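Local coordinates for protein ketosynthase (Streptomyces sp. MSC090213JE08, PDB 6KXD) that probably catalyses the decarboxylative condensation of acyl and malonyl groups carried on acyl carrier protein, extending a polyketide chain in a highly reducing type II polyketide synthase, at residues R103-T108 against L156-V161; R326-K331 against P359-H364. All blocks are in the same frame, centred on the assembly; numbering follows the deposited sequence.

Interaction 1: R103-T108 against L156-V161; sequences RQAVIT and LRMPNV
Arg103 meets Asn160 through a water: the Arg103 carbonyl oxygen accepts from water 1 at 3.1 Å, and the same water takes the Asn160 backbone N-H at 2.9 Å from that nitrogen. The arginine side chain leaves the contact and forms a salt bridge with Glu241. At Gln104 the approach becomes side chain against side chain. With CG anti to the backbone N, the chain runs out extended past the Asn160 amide, whose ND2 touches the aliphatic Gln104 CB at 3.3 Å; the two amide planes are turned 36° from each other. Ala105 carries the direct hydrogen bond, from its N to Asn160 O at 3.0 Å. The donor lies in the carbonyl plane at a C=O...N angle of 160°. The alpha hydrogen of Gln104 also points at this oxygen, while Ala105 O receives the CA-H of Val161, with 3.2 Å between Ala105 O and Val161 CA. Ala105 and Val161 are thus paired in parallel, and their side chains share a sheet face with Ile107. On that face the bend in Met158 at chi3 (70°) brings its CE to 3.6 Å from Ala105 CB, and Ile107 CD1 closes on Val161 CG1 at 3.5 Å. Helix 147-156, which ends in a Schellman motif at Arg157, packs over Ile107 through Ile152 and Ala153. It leads into strand 161-166, completing a beta-alpha-beta crossover from strand 105-110 in the thiolase-type fold. Between them, Asn160 is the centre of an inverse gamma turn. The chemistry divides by position: backbone polar groups and one water start the strand pairing at the partly exposed end, where Asn160 also lies against Arg275 of the neighbouring subunit, and deeper in the contact aliphatic groups and a thioether take over.

Interaction 2: R326-K331 against P359-H364; sequences RTVAVK and PPTINH
Ala329 and Thr361 form the close-fitting part: the Ala329 backbone N donates to Thr361 OG1 at 3.0 Å, with an N-H...O angle of 152°. That hydroxyl stands anti to its own carbonyl carbon (chi1 -45°), where it can also bond Val375 O, so it joins two backbones, accepting from one and donating to the other. The same rotamer turns Thr361 CG2 to Ala329 CB, a methyl-to-methyl approach of 4.0 Å. The alpha carbon of Val328 lies close by, 3.3 Å from Thr361 OG1. The two backbones run almost at right angles here, 97° apart, so they meet at a crossing and not as paired strands. Strand 326-328 lies parallel to strand 297-299 in the C-terminal part of the ketosynthase fold, and beyond it Lys331 opens the Lys-Ser-x-x-Gly-His sequence familiar from this enzyme family. Ser332 just after it ties both segments, its hydroxyl bonding Ala329 O and Ile362 N. The Pro359 ring packs more loosely, although it is buried rather than open to solvent, its CG standing 4.2 Å from Val328 CG2 and 4.3 Å from Val330 CG2. The carbonyl oxygen of Pro359, by contrast, lies close against the Val328 side chain, 3.5 Å from Val328 CB, and has no hydrogen-bonding partner in the model.

How the interactions relate
Interactions 1 and 2 lie on opposite sides of the chain's centre, their centres 35 Å apart and their nearest atoms about 17 Å apart, yet both reach the same mixed sheet. They follow one another along the chain, the first in the N-terminal and the second in the C-terminal ketosynthase region. Interaction 1 borders the partner chain: the loop before strand 161-166 faces it, Arg157 forming a salt bridge with Asp262 of that subunit and Pro159 packing on its Arg258. Interaction 2 is touched by no other chain. Lys331 begins a motif that in related ketosynthases carries an active-site lysine and histidine; its bond to His301 O probably places interaction 2 beside the catalytic centre.

Interaction 1: R103-T108 against L156-V161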
loop_
_atom_site.group_PDB
_atom_site.type_symbol
_atom_site.label_atom_id
_atom_site.label_comp_id
_atom_site.label_asym_id
_atom_site.label_seq_id
_atom_site.Cartn_x
_atom_site.Cartn_y
_atom_site.Cartn_z
ATOM N N ARG A 103 -21.238 -9.656 3.801
ATOM C CA ARG A 103 -21.035 -8.316 3.309
ATOM C C ARG A 103 -19.855 -8.274 2.333
ATOM O O ARG A 103 -18.805 -8.890 2.546
ATOM C CB ARG A 103 -20.866 -7.347 4.482
ATOM C CG ARG A 103 -22.093 -6.478 4.714
ATOM C CD ARG A 103 -22.440 -6.294 6.176
ATOM N NE ARG A 103 -22.756 -4.892 6.352
ATOM C CZ ARG A 103 -22.481 -4.193 7.441
ATOM N NH1 ARG A 103 -22.450 -4.793 8.618
ATOM N NH2 ARG A 103 -22.218 -2.902 7.341
ATOM N N GLN A 104 -20.073 -7.560 1.226
ATOM C CA GLN A 104 -18.973 -7.149 0.390
ATOM C C GLN A 104 -18.250 -6.053 1.174
ATOM O O GLN A 104 -18.865 -5.142 1.695
ATOM C CB GLN A 104 -19.417 -6.642 -0.983
ATOM C CG GLN A 104 -18.219 -6.384 -1.886
ATOM C CD GLN A 104 -18.547 -5.778 -3.230
ATOM O OE1 GLN A 104 -19.651 -5.940 -3.749
ATOM N NE2 GLN A 104 -17.576 -5.074 -3.802
ATOM N N ALA A 105 -16.929 -6.146 1.263
ATOM C CA ALA A 105 -16.227 -5.255 2.168
ATOM C C ALA A 105 -14.871 -4.949 1.577
ATOM O O ALA A 105 -14.343 -5.704 0.722
ATOM C CB ALA A 105 -16.082 -5.911 3.517
ATOM N N VAL A 106 -14.317 -3.843 2.055
ATOM C CA VAL A 106 -12.981 -3.533 1.773
ATOM C C VAL A 106 -12.204 -3.739 3.082
ATOM O O VAL A 106 -12.649 -3.304 4.125
ATOM C CB VAL A 106 -12.846 -2.112 1.194
ATOM C CG1 VAL A 106 -11.417 -1.594 1.269
ATOM C CG2 VAL A 106 -13.347 -2.056 -0.235
ATOM N N ILE A 107 -11.034 -4.381 2.979
ATOM C CA ILE A 107 -10.091 -4.503 4.072
ATOM C C ILE A 107 -8.786 -3.905 3.576
ATOM O O ILE A 107 -8.219 -4.412 2.653
ATOM C CB ILE A 107 -9.896 -5.963 4.485
ATOM C CG1 ILE A 107 -11.196 -6.594 4.975
ATOM C CG2 ILE A 107 -8.771 -6.072 5.509
ATOM C CD1 ILE A 107 -11.048 -8.065 5.293
ATOM N N THR A 108 -8.376 -2.816 4.185
ATOM C CA THR A 108 -7.222 -2.093 3.698
ATOM C C THR A 108 -6.382 -1.744 4.921
ATOM O O THR A 108 -6.872 -1.077 5.843
ATOM C CB THR A 108 -7.667 -0.953 2.782
ATOM O OG1 THR A 108 -6.519 -0.202 2.392
ATOM C CG2 THR A 108 -8.682 -0.062 3.441
ATOM N N LEU A 156 -11.580 -13.580 9.655
ATOM C CA LEU A 156 -12.944 -13.184 9.889
ATOM C C LEU A 156 -13.921 -13.911 8.947
ATOM O O LEU A 156 -15.142 -13.646 9.029
ATOM C CB LEU A 156 -13.059 -11.668 9.792
ATOM C CG LEU A 156 -12.205 -10.938 10.825
ATOM C CD1 LEU A 156 -12.337 -9.445 10.657
ATOM C CD2 LEU A 156 -12.577 -11.377 12.224
ATOM N N ARG A 157 -13.393 -14.794 8.093
ATOM C CA ARG A 157 -14.166 -15.630 7.185
ATOM C C ARG A 157 -14.961 -14.771 6.207
ATOM O O ARG A 157 -16.151 -14.975 6.005
ATOM C CB ARG A 157 -15.070 -16.550 8.016
ATOM C CG ARG A 157 -14.285 -17.481 8.927
ATOM C CD ARG A 157 -13.490 -18.495 8.144
ATOM N NE ARG A 157 -14.361 -19.322 7.323
ATOM C CZ ARG A 157 -13.954 -20.089 6.318
ATOM N NH1 ARG A 157 -12.662 -20.177 6.026
ATOM N NH2 ARG A 157 -14.850 -20.742 5.595
ATOM N N MET A 158 -14.270 -13.809 5.599
ATOM C CA MET A 158 -14.850 -12.878 4.688
ATOM C C MET A 158 -14.232 -13.075 3.313
ATOM O O MET A 158 -13.149 -12.559 3.027
ATOM C CB MET A 158 -14.583 -11.456 5.146
ATOM C CG MET A 158 -15.183 -11.134 6.476
ATOM S SD MET A 158 -14.642 -9.551 7.141
ATOM C CE MET A 158 -15.485 -8.444 6.009
ATOM N N PRO A 159 -14.871 -13.836 2.406
ATOM C CA PRO A 159 -14.291 -14.074 1.087
ATOM C C PRO A 159 -14.545 -12.912 0.125
ATOM O O PRO A 159 -13.755 -12.721 -0.810
ATOM C CB PRO A 159 -14.974 -15.355 0.599
ATOM C CG PRO A 159 -16.307 -15.358 1.331
ATOM C CD PRO A 159 -16.061 -14.679 2.663
ATOM N N ASN A 160 -15.621 -12.162 0.380
ATOM C CA ASN A 160 -16.124 -11.148 -0.524
ATOM C C ASN A 160 -15.506 -9.797 -0.160
ATOM O O ASN A 160 -16.189 -8.865 0.192
ATOM C CB ASN A 160 -17.657 -11.078 -0.555
ATOM C CG ASN A 160 -18.141 -10.307 -1.770
ATOM O OD1 ASN A 160 -17.362 -10.073 -2.707
ATOM N ND2 ASN A 160 -19.402 -9.882 -1.763
ATOM N N VAL A 161 -14.173 -9.756 -0.231
ATOM C CA VAL A 161 -13.386 -8.681 0.248
ATOM C C VAL A 161 -12.413 -8.283 -0.855
ATOM O O VAL A 161 -11.820 -9.150 -1.496
ATOM C CB VAL A 161 -12.653 -9.188 1.505
ATOM C CG1 VAL A 161 -11.357 -8.459 1.790
ATOM C CG2 VAL A 161 -13.619 -9.134 2.677
HETATM O O HOH W 1 -17.278 -11.562 2.679
#

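Interaction 2: R326-K331 against P359-H364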
loop_
_atom_site.group_PDB
_atom_site.type_symbol
_atom_site.label_atom_id
_atom_site.label_comp_id
_atom_site.label_asym_id
_atom_site.label_seq_id
_atom_site.Cartn_x
_atom_site.Cartn_y
_atom_site.Cartn_z
ATOM N N ARG A 326 -4.775 23.732 18.441
ATOM C CA ARG A 326 -3.868 22.934 19.218
ATOM C C ARG A 326 -3.402 21.759 18.357
ATOM O O ARG A 326 -4.208 21.155 17.678
ATOM C CB ARG A 326 -4.553 22.428 20.489
ATOM C CG ARG A 326 -4.635 23.496 21.571
ATOM C CD ARG A 326 -5.580 23.153 22.695
ATOM N NE ARG A 326 -6.970 23.247 22.293
ATOM C CZ ARG A 326 -7.987 23.180 23.145
ATOM N NH1 ARG A 326 -7.739 23.105 24.443
ATOM N NH2 ARG A 326 -9.235 23.183 22.703
ATOM N N THR A 327 -2.111 21.472 18.422
ATOM C CA THR A 327 -1.456 20.542 17.562
ATOM C C THR A 327 -0.628 19.614 18.453
ATOM O O THR A 327 0.375 19.989 19.001
ATOM C CB THR A 327 -0.635 21.283 16.495
ATOM O OG1 THR A 327 -1.542 22.035 15.694
ATOM C CG2 THR A 327 0.208 20.352 15.650
ATOM N N VAL A 328 -1.057 18.360 18.526
ATOM C CA VAL A 328 -0.499 17.386 19.407
ATOM C C VAL A 328 0.106 16.233 18.605
ATOM O O VAL A 328 -0.312 15.963 17.473
ATOM C CB VAL A 328 -1.583 16.865 20.367
ATOM C CG1 VAL A 328 -2.356 18.016 20.980
ATOM C CG2 VAL A 328 -2.535 15.879 19.709
ATOM N N ALA A 329 1.069 15.563 19.233
ATOM C CA ALA A 329 1.850 14.492 18.638
ATOM C C ALA A 329 1.740 13.217 19.493
ATOM O O ALA A 329 2.509 12.989 20.400
ATOM C CB ALA A 329 3.273 14.932 18.447
ATOM N N VAL A 330 0.824 12.330 19.084
ATOM C CA VAL A 330 0.582 11.002 19.673
ATOM C C VAL A 330 1.844 10.146 19.684
ATOM O O VAL A 330 2.019 9.306 20.571
ATOM C CB VAL A 330 -0.578 10.322 18.910
ATOM C CG1 VAL A 330 -0.760 8.856 19.282
ATOM C CG2 VAL A 330 -1.871 11.084 19.120
ATOM N N LYS A 331 2.760 10.356 18.722
ATOM C CA LYS A 331 3.994 9.606 18.666
ATOM C C LYS A 331 4.905 9.925 19.865
ATOM O O LYS A 331 5.874 9.212 20.110
ATOM C CB LYS A 331 4.765 9.904 17.375
ATOM C CG LYS A 331 4.079 9.409 16.101
ATOM C CD LYS A 331 4.894 9.662 14.869
ATOM C CE LYS A 331 4.213 9.152 13.615
ATOM N NZ LYS A 331 2.977 9.911 13.350
ATOM N N PRO A 359 -5.324 14.387 23.572
ATOM C CA PRO A 359 -4.222 13.644 24.146
ATOM C C PRO A 359 -3.002 14.540 24.091
ATOM O O PRO A 359 -2.930 15.422 23.228
ATOM C CB PRO A 359 -4.080 12.422 23.237
ATOM C CG PRO A 359 -4.586 12.908 21.901
ATOM C CD PRO A 359 -5.699 13.875 22.245
ATOM N N PRO A 360 -2.026 14.320 24.997
ATOM C CA PRO A 360 -0.881 15.219 25.125
ATOM C C PRO A 360 0.296 14.906 24.205
ATOM O O PRO A 360 0.505 13.741 23.822
ATOM C CB PRO A 360 -0.380 14.981 26.557
ATOM C CG PRO A 360 -0.783 13.546 26.849
ATOM C CD PRO A 360 -2.007 13.245 26.000
ATOM N N THR A 361 1.085 15.954 23.940
ATOM C CA THR A 361 2.453 15.809 23.510
ATOM C C THR A 361 3.329 15.732 24.766
ATOM O O THR A 361 3.556 16.762 25.430
ATOM C CB THR A 361 2.881 16.972 22.606
ATOM O OG1 THR A 361 1.847 17.216 21.658
ATOM C CG2 THR A 361 4.217 16.714 21.946
ATOM N N ILE A 362 3.814 14.527 25.080
ATOM C CA ILE A 362 4.538 14.244 26.303
ATOM C C ILE A 362 6.037 14.462 26.058
ATOM O O ILE A 362 6.440 14.827 24.968
ATOM C CB ILE A 362 4.207 12.825 26.814
ATOM C CG1 ILE A 362 4.909 11.712 26.018
ATOM C CG2 ILE A 362 2.709 12.648 26.858
ATOM C CD1 ILE A 362 4.864 10.328 26.679
ATOM N N ASN A 363 6.835 14.290 27.117
ATOM C CA ASN A 363 8.262 14.573 27.133
ATOM C C ASN A 363 8.532 16.014 26.655
ATOM O O ASN A 363 9.588 16.296 26.082
ATOM C CB ASN A 363 9.051 13.550 26.305
ATOM C CG ASN A 363 8.654 12.113 26.574
ATOM O OD1 ASN A 363 8.438 11.746 27.721
ATOM N ND2 ASN A 363 8.544 11.299 25.531
ATOM N N HIS A 364 7.576 16.918 26.872
ATOM C CA HIS A 364 7.679 18.286 26.391
ATOM C C HIS A 364 8.289 19.182 27.476
ATOM O O HIS A 364 7.623 19.461 28.506
ATOM C CB HIS A 364 6.326 18.832 25.942
ATOM C CG HIS A 364 6.459 20.003 25.017
ATOM N ND1 HIS A 364 7.004 19.873 23.752
ATOM C CD2 HIS A 364 6.146 21.313 25.157
ATOM C CE1 HIS A 364 6.998 21.047 23.155
ATOM N NE2 HIS A 364 6.468 21.942 23.983
#